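Local coordinates for prenyltransference for protein (Lavandula lanata, PDB 5HC8) that probably joins two molecules of dimethylallyl diphosphate head to middle into lavandulyl diphosphate, as a plant member of the cis-prenyltransferase family, at residues Gln68-Ser73 with Ser111-Tyr116; Ser90-Leu95 with Ile102-Ile107; His47-Ala52 with Lys58-Trp63. One frame throughout, in Å; residues are numbered along the deposited sequence.

Interaction 1 (Gln68-Ser73 with Ser111-Tyr116). With PIS (trihydrogen thiodiphosphate), chain C; ISY (3-methylbut-3-enylsulfanyl(phosphonooxy)phosphinic acid), chain F; 61G (2-methylbuta-1,3-diene), chain D.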
loop_
_atom_site.group_PDB
_atom_site.type_symbol
_atom_site.label_atom_id
_atom_site.label_comp_id
_atom_site.label_asym_id
_atom_site.label_seq_id
_atom_site.Cartn_x
_atom_site.Cartn_y
_atom_site.Cartn_z
ATOM N N GLN A 68 -12.960 -7.406 6.844
ATOM C CA GLN A 68 -12.543 -8.785 7.080
ATOM C C GLN A 68 -12.747 -9.294 8.499
ATOM O O GLN A 68 -13.124 -10.468 8.715
ATOM C CB GLN A 68 -11.066 -8.946 6.666
ATOM C CG GLN A 68 -10.784 -8.883 5.147
ATOM C CD GLN A 68 -10.984 -7.493 4.487
ATOM O OE1 GLN A 68 -10.778 -6.442 5.121
ATOM N NE2 GLN A 68 -11.481 -7.494 3.224
ATOM N N ASN A 69 -12.506 -8.432 9.483
ATOM C CA ASN A 69 -12.722 -8.754 10.849
ATOM C C ASN A 69 -14.150 -9.211 11.187
ATOM O O ASN A 69 -14.347 -9.837 12.232
ATOM C CB ASN A 69 -12.450 -7.563 11.766
ATOM C CG ASN A 69 -10.957 -7.197 11.928
ATOM O OD1 ASN A 69 -10.623 -6.048 12.339
ATOM N ND2 ASN A 69 -10.076 -8.152 11.706
ATOM N N PHE A 70 -15.134 -8.831 10.386
ATOM C CA PHE A 70 -16.530 -9.283 10.623
ATOM C C PHE A 70 -16.714 -10.815 10.458
ATOM O O PHE A 70 -17.751 -11.344 10.833
ATOM C CB PHE A 70 -17.531 -8.523 9.735
ATOM C CG PHE A 70 -17.808 -7.141 10.219
ATOM C CD1 PHE A 70 -18.739 -6.928 11.217
ATOM C CD2 PHE A 70 -17.069 -6.055 9.758
ATOM C CE1 PHE A 70 -18.980 -5.664 11.701
ATOM C CE2 PHE A 70 -17.317 -4.771 10.225
ATOM C CZ PHE A 70 -18.285 -4.569 11.182
ATOM N N ASN A 71 -15.719 -11.485 9.890
ATOM C CA ASN A 71 -15.692 -12.933 9.706
ATOM C C ASN A 71 -15.122 -13.661 10.879
ATOM O O ASN A 71 -14.929 -14.893 10.824
ATOM C CB ASN A 71 -14.900 -13.290 8.453
ATOM C CG ASN A 71 -15.684 -13.028 7.188
ATOM O OD1 ASN A 71 -16.901 -12.915 7.220
ATOM N ND2 ASN A 71 -14.981 -12.934 6.055
ATOM N N ARG A 72 -14.847 -12.940 11.946
ATOM C CA ARG A 72 -14.441 -13.570 13.211
ATOM C C ARG A 72 -15.708 -14.026 13.914
ATOM O O ARG A 72 -16.808 -13.788 13.402
ATOM C CB ARG A 72 -13.665 -12.614 14.109
ATOM C CG ARG A 72 -12.326 -12.237 13.430
ATOM C CD ARG A 72 -11.462 -11.432 14.380
ATOM N NE ARG A 72 -10.262 -10.953 13.741
ATOM C CZ ARG A 72 -9.182 -10.477 14.384
ATOM N NH1 ARG A 72 -9.130 -10.397 15.714
ATOM N NH2 ARG A 72 -8.165 -10.060 13.659
ATOM N N SER A 73 -15.557 -14.660 15.065
ATOM C CA SER A 73 -16.713 -15.160 15.794
ATOM C C SER A 73 -17.619 -14.014 16.217
ATOM O O SER A 73 -17.164 -12.872 16.475
ATOM C CB SER A 73 -16.300 -16.000 17.008
ATOM O OG SER A 73 -16.090 -15.194 18.140
ATOM N N SER A 111 -22.606 2.163 8.962
ATOM C CA SER A 111 -23.873 1.428 8.888
ATOM C C SER A 111 -23.761 -0.000 9.262
ATOM O O SER A 111 -24.712 -0.582 9.725
ATOM C CB SER A 111 -24.377 1.525 7.462
ATOM O OG SER A 111 -24.986 2.790 7.381
ATOM N N ARG A 112 -22.613 -0.610 9.061
ATOM C CA ARG A 112 -22.420 -1.974 9.546
ATOM C C ARG A 112 -22.279 -2.066 11.041
ATOM O O ARG A 112 -22.194 -3.149 11.563
ATOM C CB ARG A 112 -21.166 -2.589 8.934
ATOM C CG ARG A 112 -21.212 -2.639 7.414
ATOM C CD ARG A 112 -20.106 -3.543 6.859
ATOM N NE ARG A 112 -20.246 -4.927 7.353
ATOM C CZ ARG A 112 -19.497 -5.958 6.961
ATOM N NH1 ARG A 112 -18.530 -5.798 6.053
ATOM N NH2 ARG A 112 -19.729 -7.155 7.476
ATOM N N LEU A 113 -22.178 -0.973 11.765
ATOM C CA LEU A 113 -21.951 -1.128 13.197
ATOM C C LEU A 113 -23.283 -1.174 13.977
ATOM O O LEU A 113 -24.278 -0.686 13.482
ATOM C CB LEU A 113 -21.127 0.034 13.724
ATOM C CG LEU A 113 -19.829 0.266 12.926
ATOM C CD1 LEU A 113 -19.260 1.599 13.368
ATOM C CD2 LEU A 113 -18.872 -0.914 13.163
ATOM N N PRO A 114 -23.272 -1.730 15.193
ATOM C CA PRO A 114 -24.429 -1.621 16.087
ATOM C C PRO A 114 -24.856 -0.176 16.329
ATOM O O PRO A 114 -24.008 0.748 16.542
ATOM C CB PRO A 114 -23.936 -2.212 17.405
ATOM C CG PRO A 114 -22.665 -2.918 17.125
ATOM C CD PRO A 114 -22.185 -2.533 15.757
ATOM N N GLU A 115 -26.174 0.020 16.380
ATOM C CA GLU A 115 -26.711 1.353 16.530
ATOM C C GLU A 115 -26.096 2.053 17.719
ATOM O O GLU A 115 -25.876 3.248 17.662
ATOM C CB GLU A 115 -28.239 1.346 16.704
ATOM C CG GLU A 115 -29.010 0.875 15.481
ATOM C CD GLU A 115 -29.199 1.956 14.436
ATOM O OE1 GLU A 115 -28.805 3.119 14.674
ATOM O OE2 GLU A 115 -29.764 1.638 13.366
ATOM N N TYR A 116 -25.861 1.342 18.805
ATOM C CA TYR A 116 -25.288 1.969 19.955
ATOM C C TYR A 116 -23.884 2.551 19.722
ATOM O O TYR A 116 -23.449 3.488 20.426
ATOM C CB TYR A 116 -25.211 0.989 21.139
ATOM C CG TYR A 116 -24.299 -0.218 21.009
ATOM C CD1 TYR A 116 -22.915 -0.119 21.238
ATOM C CD2 TYR A 116 -24.821 -1.474 20.709
ATOM C CE1 TYR A 116 -22.085 -1.239 21.152
ATOM C CE2 TYR A 116 -24.009 -2.585 20.609
ATOM C CZ TYR A 116 -22.638 -2.471 20.831
ATOM O OH TYR A 116 -21.859 -3.599 20.700
HETATM P P1 PIS C . -3.800 -11.598 16.735
HETATM O O1 PIS C . -5.122 -10.847 17.252
HETATM P P2 PIS C . -5.756 -9.462 16.793
HETATM S S1 PIS C . -5.711 -9.586 15.150
HETATM O O2 PIS C . -3.052 -10.829 15.625
HETATM O O3 PIS C . -2.893 -11.852 17.938
HETATM O O4 PIS C . -4.809 -8.437 17.315
HETATM O O5 PIS C . -4.353 -12.895 16.064
HETATM O O6 PIS C . -7.243 -9.456 17.389
HETATM P P1 ISY F . -4.270 -10.042 9.265
HETATM O O2 ISY F . -5.485 -9.055 9.810
HETATM P P3 ISY F . -5.733 -8.506 11.267
HETATM O O4 ISY F . -2.979 -9.915 10.165
HETATM O O5 ISY F . -3.933 -9.832 7.761
HETATM O O6 ISY F . -4.840 -11.447 9.412
HETATM O O7 ISY F . -5.325 -9.506 12.289
HETATM O O8 ISY F . -7.226 -7.940 11.338
HETATM S S9 ISY F . -4.329 -6.909 11.467
HETATM C C10 ISY F . -5.219 -5.594 10.669
HETATM C C11 ISY F . -5.556 -4.710 11.843
HETATM C C12 ISY F . -6.940 -4.164 12.049
HETATM C C13 ISY F . -7.185 -3.300 13.199
HETATM C C14 ISY F . -8.091 -4.636 11.242
HETATM C CAC 61G D . -9.293 -6.024 15.026
HETATM C CAE 61G D . -8.863 -5.674 16.473
HETATM C CAB 61G D . -9.371 -4.532 17.310
HETATM C CAD 61G D . -7.758 -6.394 17.000
HETATM C CAA 61G D . -7.305 -7.433 16.145
#

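Interaction 2 (Ser90-Leu95 with Ile102-Ile107)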
loop_
_atom_site.group_PDB
_atom_site.type_symbol
_atom_site.label_atom_id
_atom_site.label_comp_id
_atom_site.label_asym_id
_atom_site.label_seq_id
_atom_site.Cartn_x
_atom_site.Cartn_y
_atom_site.Cartn_z
ATOM N N SER A 90 -16.018 7.088 27.649
ATOM C CA SER A 90 -15.166 7.602 28.690
ATOM C C SER A 90 -13.929 8.340 28.153
ATOM O O SER A 90 -13.854 9.559 28.188
ATOM C CB SER A 90 -14.720 6.469 29.605
ATOM O OG SER A 90 -14.078 5.484 28.834
ATOM N N ASP A 91 -12.960 7.554 27.675
ATOM C CA ASP A 91 -11.642 8.056 27.272
ATOM C C ASP A 91 -11.758 9.156 26.250
ATOM O O ASP A 91 -11.131 10.195 26.385
ATOM C CB ASP A 91 -10.805 6.910 26.708
ATOM C CG ASP A 91 -10.471 5.895 27.745
ATOM O OD1 ASP A 91 -10.818 6.143 28.931
ATOM O OD2 ASP A 91 -9.831 4.873 27.411
ATOM N N VAL A 92 -12.558 8.955 25.221
ATOM C CA VAL A 92 -12.634 9.974 24.212
ATOM C C VAL A 92 -13.330 11.229 24.708
ATOM O O VAL A 92 -12.933 12.347 24.337
ATOM C CB VAL A 92 -13.315 9.502 22.926
ATOM C CG1 VAL A 92 -13.552 10.665 21.995
ATOM C CG2 VAL A 92 -12.430 8.491 22.245
ATOM N N LYS A 93 -14.358 11.043 25.528
ATOM C CA LYS A 93 -15.036 12.205 26.131
ATOM C C LYS A 93 -13.994 13.020 26.955
ATOM O O LYS A 93 -13.911 14.252 26.831
ATOM C CB LYS A 93 -16.221 11.730 26.990
ATOM C CG LYS A 93 -16.686 12.737 28.040
ATOM C CD LYS A 93 -17.864 12.201 28.845
ATOM C CE LYS A 93 -18.658 13.343 29.482
ATOM N NZ LYS A 93 -19.176 12.962 30.823
ATOM N N GLU A 94 -13.170 12.343 27.736
ATOM C CA GLU A 94 -12.066 13.029 28.459
ATOM C C GLU A 94 -11.060 13.769 27.560
ATOM O O GLU A 94 -10.669 14.890 27.845
ATOM C CB GLU A 94 -11.306 12.019 29.328
ATOM C CG GLU A 94 -10.660 12.626 30.573
ATOM C CD GLU A 94 -11.693 13.182 31.579
ATOM O OE1 GLU A 94 -11.278 13.744 32.624
ATOM O OE2 GLU A 94 -12.927 13.057 31.341
ATOM N N LEU A 95 -10.635 13.138 26.464
ATOM C CA LEU A 95 -9.700 13.760 25.560
ATOM C C LEU A 95 -10.218 15.037 24.840
ATOM O O LEU A 95 -9.469 16.010 24.646
ATOM C CB LEU A 95 -9.260 12.721 24.504
ATOM C CG LEU A 95 -8.386 11.573 25.040
ATOM C CD1 LEU A 95 -8.488 10.305 24.186
ATOM C CD2 LEU A 95 -6.976 12.110 25.094
ATOM N N ILE A 102 -9.021 17.757 21.597
ATOM C CA ILE A 102 -8.945 16.862 20.450
ATOM C C ILE A 102 -10.204 16.864 19.631
ATOM O O ILE A 102 -11.281 16.888 20.168
ATOM C CB ILE A 102 -8.592 15.468 20.946
ATOM C CG1 ILE A 102 -7.105 15.519 21.293
ATOM C CG2 ILE A 102 -8.902 14.393 19.898
ATOM C CD1 ILE A 102 -6.915 14.866 22.610
ATOM N N GLN A 103 -10.046 16.858 18.320
ATOM C CA GLN A 103 -11.154 16.700 17.440
ATOM C C GLN A 103 -11.281 15.230 17.065
ATOM O O GLN A 103 -10.284 14.647 16.604
ATOM C CB GLN A 103 -10.942 17.503 16.202
ATOM C CG GLN A 103 -10.675 18.970 16.456
ATOM C CD GLN A 103 -10.310 19.705 15.168
ATOM O OE1 GLN A 103 -11.170 19.926 14.325
ATOM N NE2 GLN A 103 -9.023 20.059 15.002
ATOM N N PHE A 104 -12.492 14.654 17.250
ATOM C CA PHE A 104 -12.743 13.239 17.046
ATOM C C PHE A 104 -13.592 12.988 15.814
ATOM O O PHE A 104 -14.573 13.653 15.601
ATOM C CB PHE A 104 -13.387 12.563 18.250
ATOM C CG PHE A 104 -13.804 11.161 17.926
ATOM C CD1 PHE A 104 -12.885 10.136 17.970
ATOM C CD2 PHE A 104 -15.086 10.891 17.465
ATOM C CE1 PHE A 104 -13.227 8.849 17.621
ATOM C CE2 PHE A 104 -15.439 9.617 17.093
ATOM C CZ PHE A 104 -14.502 8.586 17.165
ATOM N N SER A 105 -13.151 12.094 14.924
ATOM C CA SER A 105 -13.962 11.608 13.830
ATOM C C SER A 105 -13.823 10.105 13.736
ATOM O O SER A 105 -12.832 9.559 14.182
ATOM C CB SER A 105 -13.547 12.154 12.499
ATOM O OG SER A 105 -13.504 13.537 12.436
ATOM N N ALA A 106 -14.832 9.447 13.174
ATOM C CA ALA A 106 -14.713 8.057 12.818
ATOM C C ALA A 106 -14.893 7.970 11.320
ATOM O O ALA A 106 -15.679 8.779 10.681
ATOM C CB ALA A 106 -15.695 7.139 13.580
ATOM N N ILE A 107 -14.093 7.072 10.722
ATOM C CA ILE A 107 -14.238 6.751 9.296
ATOM C C ILE A 107 -14.508 5.258 9.129
ATOM O O ILE A 107 -14.056 4.447 9.934
ATOM C CB ILE A 107 -13.071 7.204 8.424
ATOM C CG1 ILE A 107 -11.774 6.448 8.759
ATOM C CG2 ILE A 107 -12.920 8.723 8.533
ATOM C CD1 ILE A 107 -10.640 6.820 7.801
#

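Interaction 3 (His47-Ala52 with Lys58-Trp63). With ISY (3-methylbut-3-enylsulfanyl(phosphonooxy)phosphinic acid), chain F.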
loop_
_atom_site.group_PDB
_atom_site.type_symbol
_atom_site.label_atom_id
_atom_site.label_comp_id
_atom_site.label_asym_id
_atom_site.label_seq_id
_atom_site.Cartn_x
_atom_site.Cartn_y
_atom_site.Cartn_z
ATOM N N HIS A 47 -3.345 7.086 26.020
ATOM C CA HIS A 47 -1.987 7.618 26.301
ATOM C C HIS A 47 -1.246 7.855 24.985
ATOM O O HIS A 47 -0.472 8.796 24.851
ATOM C CB HIS A 47 -1.210 6.626 27.102
ATOM C CG HIS A 47 -1.873 6.256 28.376
ATOM N ND1 HIS A 47 -2.103 7.178 29.375
ATOM C CD2 HIS A 47 -2.411 5.085 28.800
ATOM C CE1 HIS A 47 -2.729 6.586 30.376
ATOM N NE2 HIS A 47 -2.930 5.317 30.049
ATOM N N ILE A 48 -1.555 7.025 23.986
ATOM C CA ILE A 48 -0.966 7.229 22.659
ATOM C C ILE A 48 -1.491 8.498 22.026
ATOM O O ILE A 48 -0.735 9.240 21.412
ATOM C CB ILE A 48 -1.238 5.994 21.789
ATOM C CG1 ILE A 48 -0.391 4.843 22.333
ATOM C CG2 ILE A 48 -0.814 6.266 20.358
ATOM C CD1 ILE A 48 -0.907 3.501 21.959
ATOM N N ILE A 49 -2.804 8.740 22.133
ATOM C CA ILE A 49 -3.395 9.919 21.516
ATOM C C ILE A 49 -2.867 11.189 22.242
ATOM O O ILE A 49 -2.480 12.164 21.625
ATOM C CB ILE A 49 -4.920 9.859 21.614
ATOM C CG1 ILE A 49 -5.458 8.736 20.734
ATOM C CG2 ILE A 49 -5.528 11.194 21.267
ATOM C CD1 ILE A 49 -6.899 8.305 21.106
ATOM N N SER A 50 -2.832 11.132 23.571
ATOM C CA SER A 50 -2.203 12.230 24.366
ATOM C C SER A 50 -0.826 12.529 23.929
ATOM O O SER A 50 -0.495 13.694 23.747
ATOM C CB SER A 50 -2.027 11.864 25.815
ATOM O OG SER A 50 -3.228 11.950 26.430
ATOM N N ARG A 51 -0.009 11.483 23.818
ATOM C CA ARG A 51 1.379 11.638 23.416
ATOM C C ARG A 51 1.509 12.269 22.023
ATOM O O ARG A 51 2.284 13.211 21.832
ATOM C CB ARG A 51 2.107 10.323 23.554
ATOM C CG ARG A 51 3.565 10.335 23.164
ATOM C CD ARG A 51 4.448 11.343 23.919
ATOM N NE ARG A 51 4.695 10.807 25.266
ATOM C CZ ARG A 51 5.700 11.219 26.029
ATOM N NH1 ARG A 51 6.498 12.137 25.580
ATOM N NH2 ARG A 51 5.862 10.716 27.222
ATOM N N ALA A 52 0.710 11.792 21.050
ATOM C CA ALA A 52 0.780 12.306 19.693
ATOM C C ALA A 52 0.413 13.798 19.709
ATOM O O ALA A 52 1.060 14.618 19.037
ATOM C CB ALA A 52 -0.179 11.543 18.786
ATOM N N LYS A 58 -0.606 16.373 13.877
ATOM C CA LYS A 58 -1.830 17.032 13.496
ATOM C C LYS A 58 -2.984 16.060 13.313
ATOM O O LYS A 58 -4.095 16.390 13.602
ATOM C CB LYS A 58 -1.627 17.849 12.260
ATOM C CG LYS A 58 -0.679 19.029 12.504
ATOM C CD LYS A 58 -0.411 19.747 11.220
ATOM C CE LYS A 58 0.534 20.943 11.432
ATOM N NZ LYS A 58 1.107 21.351 10.110
ATOM N N LEU A 59 -2.685 14.855 12.875
ATOM C CA LEU A 59 -3.694 13.819 12.809
ATOM C C LEU A 59 -3.142 12.464 13.222
ATOM O O LEU A 59 -2.111 12.043 12.727
ATOM C CB LEU A 59 -4.279 13.839 11.362
ATOM C CG LEU A 59 -5.022 12.530 11.032
ATOM C CD1 LEU A 59 -6.230 12.386 11.903
ATOM C CD2 LEU A 59 -5.365 12.554 9.553
ATOM N N LEU A 60 -3.808 11.811 14.161
ATOM C CA LEU A 60 -3.498 10.429 14.548
ATOM C C LEU A 60 -4.692 9.556 14.157
ATOM O O LEU A 60 -5.828 9.826 14.594
ATOM C CB LEU A 60 -3.388 10.280 16.017
ATOM C CG LEU A 60 -2.966 8.869 16.462
ATOM C CD1 LEU A 60 -1.500 8.600 16.083
ATOM C CD2 LEU A 60 -3.186 8.656 17.933
ATOM N N THR A 61 -4.447 8.578 13.315
ATOM C CA THR A 61 -5.483 7.573 12.964
ATOM C C THR A 61 -5.183 6.239 13.608
ATOM O O THR A 61 -4.054 5.743 13.491
ATOM C CB THR A 61 -5.545 7.408 11.451
ATOM O OG1 THR A 61 -5.981 8.621 10.839
ATOM C CG2 THR A 61 -6.551 6.311 11.097
ATOM N N ILE A 62 -6.155 5.668 14.326
ATOM C CA ILE A 62 -6.021 4.319 14.861
ATOM C C ILE A 62 -7.019 3.426 14.141
ATOM O O ILE A 62 -8.231 3.693 14.072
ATOM C CB ILE A 62 -6.262 4.235 16.376
ATOM C CG1 ILE A 62 -5.220 5.061 17.122
ATOM C CG2 ILE A 62 -6.318 2.789 16.837
ATOM C CD1 ILE A 62 -5.484 5.189 18.638
ATOM N N TRP A 63 -6.510 2.390 13.500
ATOM C CA TRP A 63 -7.396 1.425 12.799
ATOM C C TRP A 63 -7.819 0.344 13.737
ATOM O O TRP A 63 -6.963 -0.356 14.294
ATOM C CB TRP A 63 -6.672 0.736 11.670
ATOM C CG TRP A 63 -7.526 -0.038 10.703
ATOM C CD1 TRP A 63 -8.835 0.201 10.302
ATOM C CD2 TRP A 63 -7.080 -1.133 9.916
ATOM N NE1 TRP A 63 -9.184 -0.696 9.319
ATOM C CE2 TRP A 63 -8.109 -1.472 9.023
ATOM C CE3 TRP A 63 -5.861 -1.792 9.800
ATOM C CZ2 TRP A 63 -7.975 -2.539 8.117
ATOM C CZ3 TRP A 63 -5.771 -2.826 8.939
ATOM C CH2 TRP A 63 -6.789 -3.150 8.082
HETATM P P1 ISY F . -4.270 -10.042 9.265
HETATM O O2 ISY F . -5.485 -9.055 9.810
HETATM P P3 ISY F . -5.733 -8.506 11.267
HETATM O O4 ISY F . -2.979 -9.915 10.165
HETATM O O5 ISY F . -3.933 -9.832 7.761
HETATM O O6 ISY F . -4.840 -11.447 9.412
HETATM O O7 ISY F . -5.325 -9.506 12.289
HETATM O O8 ISY F . -7.226 -7.940 11.338
HETATM S S9 ISY F . -4.329 -6.909 11.467
HETATM C C10 ISY F . -5.219 -5.594 10.669
HETATM C C11 ISY F . -5.556 -4.710 11.843
HETATM C C12 ISY F . -6.940 -4.164 12.049
HETATM C C13 ISY F . -7.185 -3.300 13.199
HETATM C C14 ISY F . -8.091 -4.636 11.242
#

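Interaction 1 (Gln68-Ser73 with Ser111-Tyr116)
R112 lays its guanidinium flat over one face of the F70 ring, a cation-pi stack with the two centres 4.0 Å apart and the planes only 19° from parallel. The stack ties together two parts of the cis-prenyltransferase fold: the loop after strand 59-65, which carries ligand-pocket residues, and the lead-in to helix 115-128. A bend at chi3 (60°) folds the arginine back over the ring, and its NH2 comes within 3.3 Å of CG of F70. Arginine suits this exposed place because it can cover an aromatic face and keep its N-H groups near solvent.

The rim of the ring is set deeper, against hydrocarbon: CD2 of the buried L113 lies near the ring plane, 4.2 Å from CZ of F70, and M81 of helix 74-89 and A141 touch both residues. With an alanine here in place of F70 the R112 guanidinium would probably lose the aromatic face it stacks on and turn more freely, and a gap would open beside L113.

On the far side of the 3-10 turn 68-71 the same loop turns polar and faces the bound groups. N69 gives an N-H of its amide to the diphosphate-like head of ISY, ND2 to O8 at 2.9 Å, and the same nitrogen bonds G243 O of the second subunit, whose G243 N also bonds ISY, so the dimer partner helps to complete the pocket. R72, extended from CG to NE, sets the edge of its guanidinium between two anionic groups, while E76 forms a salt bridge with NH1 and probably helps fix that end. The same NH1 donates to O6 of PIS over 2.7 Å, with an N-H...O angle of 161°.

Interaction 2 (Ser90-Leu95 with Ile102-Ile107)
V92 and F104 both send a branch out trans to the main-chain nitrogen, CG1 of the valine at chi1 171° and CG of the phenylalanine at 172°. These settings bring V92 CG1 to 4.1 Å from F104 CG, with the two side chains crossing at about a right angle. The methyl meets the ring obliquely near CG and CD1. I102 reaches the helix by another route: its chi2 of 134° lies away from a staggered value and lays CD1 against L95, 3.7 Å from L95 CB. The same methyl rests 3.5 Å from the L95 carbonyl oxygen, which is itself hydrogen-bonded by S98 OG.

Helix 91-97 is the last helical piece of the crossover that leaves strand 59-65 and returns to the parallel sheet at strand 103-107, the outermost strand at that side within the chain. The short turn between helix and strand holds the two close together, with CA of L95 and CA of I102 6.0 Å apart. Branched aliphatic residues suit the helix face here, since V92 and L95 are buried and must fill the space above the strand with carbon alone. The broad ring of F104 meets V92 near its base and also touches A124 of helix 115-128, filling the angle between the two helices. Beyond I102, F136 of the neighbouring strand continues the apolar layer.

Interaction 3 (His47-Ala52 with Lys58-Trp63)
L60 rises from strand 59-65 into a hollow on helix 34-54 walled by I48, I49 and A52, the packing of a beta-alpha-beta crossover in which the helix leads from strand 15-19 to the adjacent parallel strand. The helix runs back nearly antiparallel to strand 59-63, at 160° between the short axes, which approach to 9.3 Å. With CG trans to the main-chain nitrogen (chi1 -176°), the leucine spreads its two methyls under the helix. CD2 is the main bump: it lies 3.6 Å from CG1 of I49 and 4.1 Å from CG2 of I48, both isoleucines crossing it at about a right angle. CD1 fits the shallower part of the hollow over A52, 4.2 Å from CB, where the small alanine lets the strand residue in beneath the helix.

Two residues further along the strand, on the same face, I62 makes a second bump, its CD1 meeting the same I49 CG1 beside L60 CD2, at 4.1 Å. I49 thus rests its CG1 over the groove between L60 and I62; its other branch, CG2, takes no part in filling it. I18 of strand 15-19 touches I48, and F136 of strand 135-140 touches I49 and I62, widening the layer on both sides.

W63 turns to the opposite sheet face, where Y142 O accepts its NE1 hydrogen and F203 stacks on it. Its indole forms a wall for the prenyl tail of ISY, C12 of the ligand lying 3.4 Å from CE3 of W63.

Interactions 2 and 3 form one continuous hydrophobic layer against the same parallel sheet, their centres 10 Å apart. The join is made by L95 CD1 on I49 CD1, 4.0 Å, and by I102 CD1 on I49 CG2, 4.1 Å, so helix 34-54 packs against both helix 91-97 and the residue that leads into strand 103-107. Interaction 1 lies farther off, about 20 Å from interaction 2 and 23 Å from interaction 3, centre to centre. The ligand brings it back: ISY is held at its head by N69 of interaction 1 and along its tail by W63 of interaction 3. Interaction 2 stays remote from the pocket, the F104 side chain being about 14 Å from 61G.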